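Local structure of nicotinamide-nucleotide adenylyltransferase NadR family / Ribosylnicotinamide kinase (Lactococcus lactis subsp. cremoris, 6GYE) at residues L107-T112 / N141-E146; T184-A189 / A262-V267; E326-L331 / V340-D345. The protein binds nicotinamide riboside and probably phosphorylates it to nicotinamide mononucleotide, which it may also adenylylate to NAD. One frame throughout, in Å; residues are numbered along the deposited sequence.

How the contacts relate
Contact 1 stands apart from the other two. Its centre lies about 55 Å from that of contact 2 and about 58 Å from that of contact 3, on the opposite side of the chain's centre. It belongs to a five-stranded parallel sheet early in the chain. Contacts 2 and 3 share the four-stranded parallel sheet of the P-loop part, probably the kinase, and their centres are about 10 Å apart. They touch directly: Val267 CG2 packs at 3.6 Å from Leu327 CA, and Arg266 NH1 probably makes a weak hydrogen bond to Gln330 OE1. The side chain of Met186 in contact 2 is about 8 Å from bound nicotinamide riboside, and that of Leu331 in contact 3 about 11 Å.

Contact 1 (L107-T112 / N141-E146); sequences LIHHNT and NQYAVE
Ile108 and His109 meet Tyr143 in a light helix-on-sheet contact. It joins the C-terminal end of helix 95-110 to strand 142-147, an outermost strand of the five-stranded parallel sheet. The strand order fits a Rossmann-like fold, consistent with the adenylyltransferase part. The backbones stay well apart, with His109 CA and Asn141 CA 10.1 Å from each other. Side chains therefore bridge the gap, and no hydrogen bond crosses between the segments.

The apolar part is one loose touch. Ile108 CD1 comes obliquely to the Tyr143 ring, 4.4 Å from CE1. Tyr143 has CG anti to its carbonyl carbon (chi1 -69°), and its ring extends toward the helix. The polar part lies at the end of that ring. The imidazole of His109 and the side chain of Tyr143 cross at about a right angle, with His109 NE2 4.1 Å from Tyr143 OH. This is too long for a bond. Asp139 OD2 joins them instead, hydrogen-bonded to both His109 NE2 and Tyr143 OH. If the carboxylate is charged, it would tend to polarise both groups.

Asn141 adds a second grip on the phenol. Its ND2 donates to Tyr143 OH at 3.0 Å. The N-H...O angle is 177°, and the oxygen lies in the amide plane. The other end of this amide is held, because Asn141 OD1 accepts from Leu117 N. The phenol oxygen is thus fixed by two partners of the 139-141 region.

On the helix side, side chains tie the residues after His110 back to the helix. Asn111 ND2 donates to Leu107 O at 2.9 Å, and Thr112 OG1 donates to Ile108 O.

Around the contact, Phe105 of the same helix meets the Tyr143 ring edge-to-face. Ile108 and Tyr143 also rest on Phe121 of the adjacent strand 118-123.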
loop_
_atom_site.group_PDB
_atom_site.type_symbol
_atom_site.label_atom_id
_atom_site.label_comp_id
_atom_site.label_asym_id
_atom_site.label_seq_id
_atom_site.Cartn_x
_atom_site.Cartn_y
_atom_site.Cartn_z
ATOM N N LEU A 107 13.218 -25.621 7.783
ATOM C CA LEU A 107 13.573 -24.328 7.201
ATOM C C LEU A 107 15.052 -24.028 7.383
ATOM O O LEU A 107 15.724 -23.571 6.453
ATOM C CB LEU A 107 12.756 -23.219 7.852
ATOM C CG LEU A 107 11.481 -22.666 7.236
ATOM C CD1 LEU A 107 11.156 -21.331 7.902
ATOM C CD2 LEU A 107 11.629 -22.509 5.762
ATOM N N ILE A 108 15.570 -24.251 8.589
ATOM C CA ILE A 108 16.986 -24.014 8.861
ATOM C C ILE A 108 17.855 -24.910 7.985
ATOM O O ILE A 108 18.859 -24.471 7.409
ATOM C CB ILE A 108 17.281 -24.246 10.352
ATOM C CG1 ILE A 108 16.533 -23.229 11.204
ATOM C CG2 ILE A 108 18.785 -24.195 10.613
ATOM C CD1 ILE A 108 16.815 -23.357 12.672
ATOM N N HIS A 109 17.500 -26.191 7.902
ATOM C CA HIS A 109 18.285 -27.119 7.097
ATOM C C HIS A 109 18.307 -26.689 5.631
ATOM O O HIS A 109 19.367 -26.649 4.997
ATOM C CB HIS A 109 17.734 -28.536 7.251
ATOM C CG HIS A 109 17.846 -29.081 8.642
ATOM N ND1 HIS A 109 17.061 -30.116 9.103
ATOM C CD2 HIS A 109 18.647 -28.729 9.680
ATOM C CE1 HIS A 109 17.375 -30.382 10.361
ATOM N NE2 HIS A 109 18.333 -29.552 10.735
ATOM N N HIS A 110 17.142 -26.343 5.082
ATOM C CA HIS A 110 17.052 -26.035 3.659
ATOM C C HIS A 110 17.830 -24.772 3.308
ATOM O O HIS A 110 18.463 -24.700 2.249
ATOM C CB HIS A 110 15.584 -25.884 3.254
ATOM C CG HIS A 110 15.374 -25.744 1.778
ATOM N ND1 HIS A 110 15.856 -26.661 0.864
ATOM C CD2 HIS A 110 14.746 -24.788 1.054
ATOM C CE1 HIS A 110 15.523 -26.279 -0.356
ATOM N NE2 HIS A 110 14.849 -25.146 -0.268
ATOM N N ASN A 111 17.821 -23.777 4.187
ATOM C CA ASN A 111 18.338 -22.454 3.869
ATOM C C ASN A 111 19.749 -22.222 4.390
ATOM O O ASN A 111 20.218 -21.080 4.400
ATOM C CB ASN A 111 17.394 -21.375 4.415
ATOM C CG ASN A 111 16.093 -21.309 3.644
ATOM O OD1 ASN A 111 15.991 -20.601 2.637
ATOM N ND2 ASN A 111 15.100 -22.078 4.085
ATOM N N THR A 112 20.451 -23.269 4.796
ATOM C CA THR A 112 21.812 -23.118 5.280
ATOM C C THR A 112 22.782 -23.903 4.411
ATOM O O THR A 112 22.476 -25.006 3.949
ATOM C CB THR A 112 21.931 -23.571 6.736
ATOM O OG1 THR A 112 21.200 -22.664 7.572
ATOM C CG2 THR A 112 23.375 -23.557 7.149
ATOM N N ASN A 141 24.180 -29.714 14.808
ATOM C CA ASN A 141 24.239 -28.301 15.169
ATOM C C ASN A 141 24.189 -28.086 16.678
ATOM O O ASN A 141 23.656 -28.898 17.437
ATOM C CB ASN A 141 23.090 -27.520 14.536
ATOM C CG ASN A 141 23.221 -27.394 13.050
ATOM O OD1 ASN A 141 24.326 -27.408 12.500
ATOM N ND2 ASN A 141 22.088 -27.273 12.380
ATOM N N GLN A 142 24.729 -26.943 17.091
ATOM C CA GLN A 142 24.618 -26.436 18.448
ATOM C C GLN A 142 23.547 -25.348 18.470
ATOM O O GLN A 142 23.595 -24.403 17.675
ATOM C CB GLN A 142 25.958 -25.877 18.925
ATOM C CG GLN A 142 26.010 -25.542 20.414
ATOM C CD GLN A 142 27.214 -24.683 20.789
ATOM O OE1 GLN A 142 27.576 -23.743 20.072
ATOM N NE2 GLN A 142 27.863 -25.029 21.898
ATOM N N TYR A 143 22.566 -25.507 19.352
ATOM C CA TYR A 143 21.416 -24.624 19.437
ATOM C C TYR A 143 21.348 -23.911 20.769
ATOM O O TYR A 143 21.625 -24.497 21.819
ATOM C CB TYR A 143 20.117 -25.386 19.236
ATOM C CG TYR A 143 19.951 -25.877 17.834
ATOM C CD1 TYR A 143 19.595 -24.989 16.818
ATOM C CD2 TYR A 143 20.152 -27.216 17.510
ATOM C CE1 TYR A 143 19.438 -25.416 15.517
ATOM C CE2 TYR A 143 19.994 -27.662 16.203
ATOM C CZ TYR A 143 19.638 -26.747 15.210
ATOM O OH TYR A 143 19.479 -27.147 13.907
ATOM N N ALA A 144 20.957 -22.644 20.711
ATOM C CA ALA A 144 20.682 -21.855 21.893
ATOM C C ALA A 144 19.465 -20.995 21.594
ATOM O O ALA A 144 19.241 -20.577 20.456
ATOM C CB ALA A 144 21.885 -20.984 22.302
ATOM N N VAL A 145 18.678 -20.736 22.627
ATOM C CA VAL A 145 17.517 -19.868 22.541
ATOM C C VAL A 145 17.811 -18.677 23.430
ATOM O O VAL A 145 18.255 -18.846 24.569
ATOM C CB VAL A 145 16.225 -20.587 22.967
ATOM C CG1 VAL A 145 15.109 -19.591 23.167
ATOM C CG2 VAL A 145 15.829 -21.593 21.920
ATOM N N GLU A 146 17.598 -17.491 22.899
ATOM C CA GLU A 146 17.866 -16.243 23.591
ATOM C C GLU A 146 16.591 -15.416 23.614
ATOM O O GLU A 146 16.004 -15.140 22.564
ATOM C CB GLU A 146 18.989 -15.496 22.851
ATOM C CG GLU A 146 19.308 -14.090 23.297
ATOM C CD GLU A 146 20.619 -13.572 22.693
ATOM O OE1 GLU A 146 21.516 -14.405 22.400
ATOM O OE2 GLU A 146 20.754 -12.329 22.524
#

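Contact 2 (T184-A189 / A262-V267); sequences TVMGSA and AIVTRV
Strand 181-187 and the first turns of helix 262-272 come close at Met186 and Val264, whose CA atoms are 6.5 Å apart. Their side chains pack against each other across this short gap. Val264 CG2 faces the base of the methionine, 3.6 Å from Met186 CG and 3.7 Å from Met186 CB. It is also 4.1 Å from Met186 SD. A single methyl thus lies against three successive atoms of the chain. Val264 turns CG2 to this place by setting CG1 anti to its backbone N (chi1 168°).

Beyond CG the methionine runs extended, with chi2 at -174° and chi3 at -177°. This carries its methyl past Val264 to the preceding helical residue, where Met186 CE approaches Ile263 CB at 4.4 Å. That end is looser than the base. Ile263 continues the apolar surface onto Ile289 of helix 275-290.

Just after Met186 the strand leads into Gly187, which opens the sequence pattern of a P-loop (Walker A). At the start of the helix, Asp261 OD1 accepts a hydrogen bond from Val264 N. Glu292, which lines the nicotinamide riboside pocket, accepts from Ala262 N.

All three touching residues are buried, and no hydrogen bond crosses between the segments. The chemistry is purely apolar: methyl, methylene and thioether groups meet by van der Waals contact, joining the strand before the P-loop to a helix whose start bonds Glu292 of the pocket.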
loop_
_atom_site.group_PDB
_atom_site.type_symbol
_atom_site.label_atom_id
_atom_site.label_comp_id
_atom_site.label_asym_id
_atom_site.label_seq_id
_atom_site.Cartn_x
_atom_site.Cartn_y
_atom_site.Cartn_z
ATOM N N THR A 184 -8.861 11.531 -4.183
ATOM C CA THR A 184 -8.997 11.670 -5.628
ATOM C C THR A 184 -9.990 12.776 -5.944
ATOM O O THR A 184 -11.081 12.815 -5.369
ATOM C CB THR A 184 -9.457 10.354 -6.268
ATOM O OG1 THR A 184 -8.527 9.311 -5.954
ATOM C CG2 THR A 184 -9.538 10.507 -7.786
ATOM N N VAL A 185 -9.622 13.665 -6.855
ATOM C CA VAL A 185 -10.496 14.761 -7.268
ATOM C C VAL A 185 -11.103 14.424 -8.624
ATOM O O VAL A 185 -10.409 13.950 -9.529
ATOM C CB VAL A 185 -9.726 16.095 -7.317
ATOM C CG1 VAL A 185 -10.638 17.201 -7.789
ATOM C CG2 VAL A 185 -9.122 16.420 -5.951
ATOM N N MET A 186 -12.396 14.666 -8.768
ATOM C CA MET A 186 -13.148 14.331 -9.973
ATOM C C MET A 186 -14.020 15.512 -10.391
ATOM O O MET A 186 -14.564 16.229 -9.543
ATOM C CB MET A 186 -14.033 13.081 -9.746
ATOM C CG MET A 186 -13.274 11.816 -9.314
ATOM S SD MET A 186 -14.379 10.372 -9.242
ATOM C CE MET A 186 -13.250 9.106 -8.635
ATOM N N GLY A 187 -14.164 15.710 -11.693
ATOM C CA GLY A 187 -14.971 16.808 -12.189
ATOM C C GLY A 187 -14.780 16.984 -13.677
ATOM O O GLY A 187 -13.879 16.401 -14.290
ATOM N N SER A 188 -15.653 17.807 -14.255
ATOM C CA SER A 188 -15.570 18.137 -15.674
ATOM C C SER A 188 -14.296 18.926 -15.959
ATOM O O SER A 188 -13.618 19.419 -15.055
ATOM C CB SER A 188 -16.765 18.981 -16.110
ATOM O OG SER A 188 -17.989 18.453 -15.632
ATOM N N ALA A 189 -13.994 19.081 -17.241
ATOM C CA ALA A 189 -12.882 19.930 -17.642
ATOM C C ALA A 189 -13.198 21.402 -17.385
ATOM O O ALA A 189 -14.352 21.839 -17.470
ATOM C CB ALA A 189 -12.563 19.720 -19.115
ATOM N N ALA A 262 -9.729 6.306 -13.350
ATOM C CA ALA A 262 -10.367 5.583 -14.451
ATOM C C ALA A 262 -11.876 5.816 -14.497
ATOM O O ALA A 262 -12.467 5.810 -15.587
ATOM C CB ALA A 262 -10.053 4.084 -14.363
ATOM N N ILE A 263 -12.515 6.048 -13.345
ATOM C CA ILE A 263 -13.947 6.351 -13.356
ATOM C C ILE A 263 -14.216 7.614 -14.166
ATOM O O ILE A 263 -15.149 7.670 -14.975
ATOM C CB ILE A 263 -14.490 6.471 -11.919
ATOM C CG1 ILE A 263 -14.455 5.106 -11.243
ATOM C CG2 ILE A 263 -15.911 7.032 -11.922
ATOM C CD1 ILE A 263 -15.107 5.071 -9.929
ATOM N N VAL A 264 -13.412 8.655 -13.947
ATOM C CA VAL A 264 -13.553 9.879 -14.732
ATOM C C VAL A 264 -13.415 9.575 -16.220
ATOM O O VAL A 264 -14.244 9.998 -17.035
ATOM C CB VAL A 264 -12.535 10.937 -14.266
ATOM C CG1 VAL A 264 -12.462 12.098 -15.260
ATOM C CG2 VAL A 264 -12.916 11.434 -12.886
ATOM N N THR A 265 -12.376 8.824 -16.599
ATOM C CA THR A 265 -12.230 8.460 -18.009
ATOM C C THR A 265 -13.410 7.625 -18.483
ATOM O O THR A 265 -13.833 7.753 -19.635
ATOM C CB THR A 265 -10.936 7.686 -18.238
ATOM O OG1 THR A 265 -9.838 8.461 -17.764
ATOM C CG2 THR A 265 -10.714 7.382 -19.763
ATOM N N ARG A 266 -13.967 6.787 -17.598
ATOM C CA ARG A 266 -15.105 5.960 -17.976
ATOM C C ARG A 266 -16.353 6.796 -18.210
ATOM O O ARG A 266 -17.220 6.410 -19.001
ATOM C CB ARG A 266 -15.360 4.892 -16.908
ATOM C CG ARG A 266 -16.322 3.791 -17.348
ATOM C CD ARG A 266 -16.487 2.708 -16.268
ATOM N NE ARG A 266 -17.417 1.647 -16.671
ATOM C CZ ARG A 266 -18.699 1.599 -16.324
ATOM N NH1 ARG A 266 -19.210 2.549 -15.561
ATOM N NH2 ARG A 266 -19.468 0.598 -16.728
ATOM N N VAL A 267 -16.475 7.930 -17.533
ATOM C CA VAL A 267 -17.599 8.809 -17.806
ATOM C C VAL A 267 -17.481 9.393 -19.208
ATOM O O VAL A 267 -18.442 9.366 -19.988
ATOM C CB VAL A 267 -17.697 9.905 -16.734
ATOM C CG1 VAL A 267 -18.738 10.927 -17.140
ATOM C CG2 VAL A 267 -18.031 9.292 -15.360
#

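Contact 3 (E326-L331 / V340-D345); sequences ELMRQL and VVILDD
Leu331 and Val340 form the closer part of a helix-on-strand contact in the P-loop NTPase fold. Helix 320-333 lies in the beta-alpha-beta crossover that links strand 296-300 to its parallel neighbour, strand 340-342. The helix packs on strand 340-342, an outermost strand of the four-stranded parallel sheet. The short segments run nearly antiparallel, at 159°, with their axes 11.7 Å apart at closest approach.

The tighter side is at the end nearer the connection. Leu331 CD1 meets Val340 CG2 at 3.9 Å, the two side chains crossing at a slant. Val340 has CG1 anti to its backbone N, and CG2 faces the leucine. Both residues also touch Val299 of the neighbouring strand 296-300. Leu331 is buried and lies on Leu336 of the connecting loop as well.

The looser side is carried by Met328, which is partly exposed. Its chain bends at both chi2 (-49°) and chi3 (-57°), which brings the terminal methyl round to the strand. There Met328 CE meets Ile342 CD1 tip to tip at 4.1 Å. The same methyl is 4.4 Å from Val340 CG1, so it touches alternate residues of the strand. Ile342 is also partly exposed, and it lies against Pro301.

Polar groups gather elsewhere on the helix. Gln330 NE2 donates to Glu326 OE2, using the anti lone pair of that oxygen. This ties the glutamate one turn forward, while Glu326 and Gln330 both pack on Val267 of helix 262-272.

Arg329 grips the other oxygen of this carboxylate side-on with two nitrogens. Its NH2 bonds to the anti lone pair of Glu326 OE1, whereas Arg329 NE, in a salt bridge 2.7 Å from Glu326 OE1, approaches from above the carboxylate plane.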
loop_
_atom_site.group_PDB
_atom_site.type_symbol
_atom_site.label_atom_id
_atom_site.label_comp_id
_atom_site.label_asym_id
_atom_site.label_seq_id
_atom_site.Cartn_x
_atom_site.Cartn_y
_atom_site.Cartn_z
ATOM N N GLU A 326 -23.755 11.585 -15.083
ATOM C CA GLU A 326 -23.213 10.270 -15.396
ATOM C C GLU A 326 -22.161 9.864 -14.373
ATOM O O GLU A 326 -22.088 8.692 -13.978
ATOM C CB GLU A 326 -22.639 10.260 -16.812
ATOM C CG GLU A 326 -21.984 8.944 -17.202
ATOM C CD GLU A 326 -22.959 7.773 -17.242
ATOM O OE1 GLU A 326 -24.195 7.994 -17.267
ATOM O OE2 GLU A 326 -22.482 6.616 -17.251
ATOM N N LEU A 327 -21.358 10.826 -13.917
ATOM C CA LEU A 327 -20.363 10.536 -12.891
ATOM C C LEU A 327 -21.033 10.038 -11.618
ATOM O O LEU A 327 -20.623 9.022 -11.041
ATOM C CB LEU A 327 -19.520 11.779 -12.603
ATOM C CG LEU A 327 -18.538 11.699 -11.420
ATOM C CD1 LEU A 327 -17.434 10.658 -11.631
ATOM C CD2 LEU A 327 -17.925 13.050 -11.121
ATOM N N MET A 328 -22.082 10.735 -11.172
ATOM C CA MET A 328 -22.774 10.310 -9.961
ATOM C C MET A 328 -23.409 8.935 -10.145
ATOM O O MET A 328 -23.359 8.100 -9.235
ATOM C CB MET A 328 -23.813 11.349 -9.545
ATOM C CG MET A 328 -23.224 12.708 -9.133
ATOM S SD MET A 328 -21.844 12.679 -7.941
ATOM C CE MET A 328 -22.585 11.791 -6.571
ATOM N N ARG A 329 -24.002 8.674 -11.312
ATOM C CA ARG A 329 -24.498 7.327 -11.598
ATOM C C ARG A 329 -23.394 6.293 -11.408
ATOM O O ARG A 329 -23.593 5.257 -10.768
ATOM C CB ARG A 329 -25.026 7.215 -13.028
ATOM C CG ARG A 329 -26.510 7.344 -13.217
ATOM C CD ARG A 329 -26.872 7.068 -14.674
ATOM N NE ARG A 329 -26.313 8.030 -15.626
ATOM C CZ ARG A 329 -26.863 9.203 -15.929
ATOM N NH1 ARG A 329 -28.002 9.572 -15.345
ATOM N NH2 ARG A 329 -26.274 10.000 -16.823
ATOM N N GLN A 330 -22.217 6.556 -11.979
ATOM C CA GLN A 330 -21.150 5.565 -11.936
ATOM C C GLN A 330 -20.578 5.418 -10.532
ATOM O O GLN A 330 -20.315 4.296 -10.086
ATOM C CB GLN A 330 -20.062 5.914 -12.954
ATOM C CG GLN A 330 -20.564 5.838 -14.411
ATOM C CD GLN A 330 -19.429 5.658 -15.421
ATOM O OE1 GLN A 330 -18.356 5.160 -15.079
ATOM N NE2 GLN A 330 -19.669 6.059 -16.671
ATOM N N LEU A 331 -20.389 6.528 -9.811
ATOM C CA LEU A 331 -19.955 6.415 -8.421
ATOM C C LEU A 331 -20.945 5.584 -7.608
ATOM O O LEU A 331 -20.546 4.847 -6.698
ATOM C CB LEU A 331 -19.754 7.802 -7.798
ATOM C CG LEU A 331 -18.563 8.620 -8.323
ATOM C CD1 LEU A 331 -18.591 10.077 -7.846
ATOM C CD2 LEU A 331 -17.257 7.976 -7.933
ATOM N N VAL A 340 -17.766 10.088 -1.046
ATOM C CA VAL A 340 -17.904 11.232 -1.940
ATOM C C VAL A 340 -18.322 12.465 -1.146
ATOM O O VAL A 340 -19.313 12.442 -0.412
ATOM C CB VAL A 340 -18.922 10.945 -3.054
ATOM C CG1 VAL A 340 -19.195 12.212 -3.835
ATOM C CG2 VAL A 340 -18.430 9.859 -3.995
ATOM N N VAL A 341 -17.577 13.547 -1.319
ATOM C CA VAL A 341 -17.952 14.869 -0.844
ATOM C C VAL A 341 -18.064 15.769 -2.065
ATOM O O VAL A 341 -17.124 15.864 -2.862
ATOM C CB VAL A 341 -16.925 15.426 0.155
ATOM C CG1 VAL A 341 -17.242 16.880 0.485
ATOM C CG2 VAL A 341 -16.880 14.548 1.419
ATOM N N ILE A 342 -19.216 16.412 -2.222
ATOM C CA ILE A 342 -19.486 17.285 -3.351
ATOM C C ILE A 342 -19.178 18.720 -2.941
ATOM O O ILE A 342 -19.692 19.207 -1.923
ATOM C CB ILE A 342 -20.944 17.140 -3.805
ATOM C CG1 ILE A 342 -21.190 15.698 -4.222
ATOM C CG2 ILE A 342 -21.240 18.111 -4.932
ATOM C CD1 ILE A 342 -22.524 15.484 -4.854
ATOM N N LEU A 343 -18.333 19.398 -3.719
ATOM C CA LEU A 343 -17.886 20.752 -3.374
ATOM C C LEU A 343 -18.809 21.797 -4.006
ATOM O O LEU A 343 -18.455 22.533 -4.926
ATOM C CB LEU A 343 -16.439 20.942 -3.797
ATOM C CG LEU A 343 -15.469 19.944 -3.159
ATOM C CD1 LEU A 343 -14.108 20.053 -3.806
ATOM C CD2 LEU A 343 -15.375 20.200 -1.652
ATOM N N ASP A 344 -20.002 21.902 -3.428
ATOM C CA ASP A 344 -21.035 22.809 -3.928
ATOM C C ASP A 344 -21.115 24.069 -3.060
ATOM O O ASP A 344 -22.035 24.275 -2.269
ATOM C CB ASP A 344 -22.374 22.077 -3.998
ATOM C CG ASP A 344 -22.766 21.443 -2.668
ATOM O OD1 ASP A 344 -22.002 21.571 -1.676
ATOM O OD2 ASP A 344 -23.829 20.791 -2.624
ATOM N N ASP A 345 -20.100 24.917 -3.209
ATOM C CA ASP A 345 -20.025 26.164 -2.454
ATOM C C ASP A 345 -19.981 27.352 -3.408
ATOM O O ASP A 345 -20.355 27.221 -4.580
ATOM C CB ASP A 345 -18.806 26.143 -1.537
ATOM C CG ASP A 345 -18.824 24.961 -0.603
ATOM O OD1 ASP A 345 -19.498 25.052 0.447
ATOM O OD2 ASP A 345 -18.217 23.923 -0.947
#